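Local coordinates for O-methyltransferase family 2 (Planctopirus limnophila, PDB 5I2H), which probably transfers a methyl group from S-adenosylmethionine to hydroxyl groups of small-molecule acceptors, and binds the flavone apigenin in this crystal, at residues A[174-179]-A[208-213]. Residues are numbered along the deposited sequence; the frame is centred on the assembly and turned at random.
Sequences PRFADV and GIYTMA
Phe176 and Tyr210 form a T-shaped aromatic pair between the end of helix 154-179 and the first turn of helix 209-217. The edge of the tyrosine ring is directed at the phenylalanine face, with ring centroids 5.5 Å apart and planes at 77°. Its CD1 corner makes the approach, lying 3.9 Å from Phe176 CG at the root of the phenylalanine ring. In Phe176, CG stands anti to the backbone N (chi1 177°), which places the ring beside the carbonyl carbon. The two side chains cross at about a right angle.

Apolar contacts continue the seam. Phe176 CB reaches Tyr210 in the plane of its ring, 3.8 Å from CD1. One residue on from Phe176 and three from Tyr210, Ala177 and Ala213 meet methyl to methyl, CB to CB at 3.9 Å, and the Ala177 methyl also rests against the backbone C of Ala213. These small side chains let the two backbones come to 5.9 Å between the CA atoms of Ala177 and Ala213, against 7.1 Å for those of Phe176 and Tyr210.

No hydrogen bond crosses the interface, and all four touching residues are buried; the helices are joined here by apolar and aromatic packing alone.

The contact joins the long helix 154-179 to the helix that follows strand 199-203 in the Rossmann-like methyltransferase domain. His300 of strand 296-301 meets both aromatic rings, which also rest on Leu267 of the neighbouring parallel strand 265-269. Ile209 packs both on Ala166 and Trp170 of helix 154-179 and on Leu238 of helix 229-241, which Met212 also touches, while Thr211 OG1 is hydrogen-bonded to Asp202 on strand 199-203.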
loop_
_atom_site.group_PDB
_atom_site.type_symbol
_atom_site.label_atom_id
_atom_site.label_comp_id
_atom_site.label_asym_id
_atom_site.label_seq_id
_atom_site.Cartn_x
_atom_site.Cartn_y
_atom_site.Cartn_z
ATOM N N PRO A 174 -13.832 -18.678 13.747
ATOM C CA PRO A 174 -13.335 -19.628 14.765
ATOM C C PRO A 174 -12.788 -18.941 16.012
ATOM O O PRO A 174 -13.036 -19.408 17.146
ATOM C CB PRO A 174 -12.235 -20.404 14.022
ATOM C CG PRO A 174 -12.665 -20.350 12.548
ATOM C CD PRO A 174 -13.262 -18.949 12.405
ATOM N N ARG A 175 -12.023 -17.855 15.832
ATOM C CA ARG A 175 -11.565 -17.069 16.973
ATOM C C ARG A 175 -12.746 -16.476 17.724
ATOM O O ARG A 175 -12.841 -16.582 18.953
ATOM C CB ARG A 175 -10.641 -15.944 16.504
ATOM C CG ARG A 175 -9.401 -16.397 15.818
ATOM C CD ARG A 175 -8.504 -17.155 16.749
ATOM N NE ARG A 175 -7.441 -17.841 16.026
ATOM C CZ ARG A 175 -6.573 -18.634 16.637
ATOM N NH1 ARG A 175 -6.678 -18.822 17.954
ATOM N NH2 ARG A 175 -5.618 -19.229 15.945
ATOM N N PHE A 176 -13.650 -15.834 16.989
ATOM C CA PHE A 176 -14.806 -15.202 17.598
ATOM C C PHE A 176 -15.557 -16.166 18.496
ATOM O O PHE A 176 -15.880 -15.835 19.645
ATOM C CB PHE A 176 -15.738 -14.684 16.505
ATOM C CG PHE A 176 -16.995 -14.070 17.042
ATOM C CD1 PHE A 176 -17.030 -12.738 17.371
ATOM C CD2 PHE A 176 -18.130 -14.823 17.204
ATOM C CE1 PHE A 176 -18.184 -12.172 17.876
ATOM C CE2 PHE A 176 -19.296 -14.280 17.715
ATOM C CZ PHE A 176 -19.324 -12.952 18.051
ATOM N N ALA A 177 -15.885 -17.353 17.968
ATOM C CA ALA A 177 -16.598 -18.329 18.781
ATOM C C ALA A 177 -15.751 -18.753 19.983
ATOM O O ALA A 177 -16.281 -18.976 21.085
ATOM C CB ALA A 177 -17.007 -19.530 17.932
ATOM N N ASP A 178 -14.432 -18.867 19.790
ATOM C CA ASP A 178 -13.577 -19.303 20.879
ATOM C C ASP A 178 -13.572 -18.302 22.031
ATOM O O ASP A 178 -13.471 -18.703 23.204
ATOM C CB ASP A 178 -12.158 -19.539 20.350
ATOM C CG ASP A 178 -11.223 -20.069 21.416
ATOM O OD1 ASP A 178 -11.477 -21.172 21.943
ATOM O OD2 ASP A 178 -10.238 -19.365 21.730
ATOM N N VAL A 179 -13.665 -17.007 21.744
ATOM C CA VAL A 179 -13.544 -16.016 22.822
ATOM C C VAL A 179 -14.880 -15.485 23.323
ATOM O O VAL A 179 -14.893 -14.756 24.327
ATOM C CB VAL A 179 -12.652 -14.822 22.428
ATOM C CG1 VAL A 179 -11.276 -15.330 21.984
ATOM C CG2 VAL A 179 -13.321 -13.965 21.350
ATOM N N GLY A 208 -23.885 -15.120 7.930
ATOM C CA GLY A 208 -24.251 -15.730 9.198
ATOM C C GLY A 208 -23.193 -16.672 9.759
ATOM O O GLY A 208 -23.450 -17.433 10.709
ATOM N N ILE A 209 -21.995 -16.622 9.180
ATOM C CA ILE A 209 -20.936 -17.569 9.526
ATOM C C ILE A 209 -20.542 -17.434 10.989
ATOM O O ILE A 209 -20.242 -18.442 11.651
ATOM C CB ILE A 209 -19.749 -17.360 8.578
ATOM C CG1 ILE A 209 -20.116 -17.927 7.193
ATOM C CG2 ILE A 209 -18.478 -18.039 9.090
ATOM C CD1 ILE A 209 -19.171 -17.440 6.097
ATOM N N TYR A 210 -20.516 -16.197 11.524
ATOM C CA TYR A 210 -20.142 -16.053 12.928
ATOM C C TYR A 210 -21.129 -16.779 13.828
ATOM O O TYR A 210 -20.728 -17.416 14.814
ATOM C CB TYR A 210 -20.036 -14.581 13.326
ATOM C CG TYR A 210 -18.850 -13.900 12.663
ATOM C CD1 TYR A 210 -17.584 -13.947 13.228
ATOM C CD2 TYR A 210 -18.994 -13.210 11.461
ATOM C CE1 TYR A 210 -16.497 -13.338 12.610
ATOM C CE2 TYR A 210 -17.909 -12.590 10.840
ATOM C CZ TYR A 210 -16.664 -12.647 11.428
ATOM O OH TYR A 210 -15.574 -12.045 10.820
ATOM N N THR A 211 -22.427 -16.665 13.515
ATOM C CA THR A 211 -23.447 -17.357 14.297
ATOM C C THR A 211 -23.332 -18.864 14.142
ATOM O O THR A 211 -23.464 -19.593 15.133
ATOM C CB THR A 211 -24.830 -16.874 13.881
ATOM O OG1 THR A 211 -24.914 -15.478 14.182
ATOM C CG2 THR A 211 -25.932 -17.611 14.642
HETATM N N MSE A 212 -23.066 -19.352 12.919
HETATM C CA MSE A 212 -22.913 -20.792 12.728
HETATM C C MSE A 212 -21.748 -21.337 13.568
HETATM O O MSE A 212 -21.885 -22.409 14.164
HETATM C CB MSE A 212 -22.727 -21.142 11.255
HETATM C CG MSE A 212 -23.937 -20.732 10.438
HETATM SE SE MSE A 212 -23.471 -20.831 8.576
HETATM C CE MSE A 212 -24.953 -19.676 7.993
ATOM N N ALA A 213 -20.620 -20.617 13.640
ATOM C CA ALA A 213 -19.536 -21.068 14.512
ATOM C C ALA A 213 -19.985 -21.108 15.971
ATOM O O ALA A 213 -19.722 -22.086 16.688
ATOM C CB ALA A 213 -18.306 -20.181 14.334
#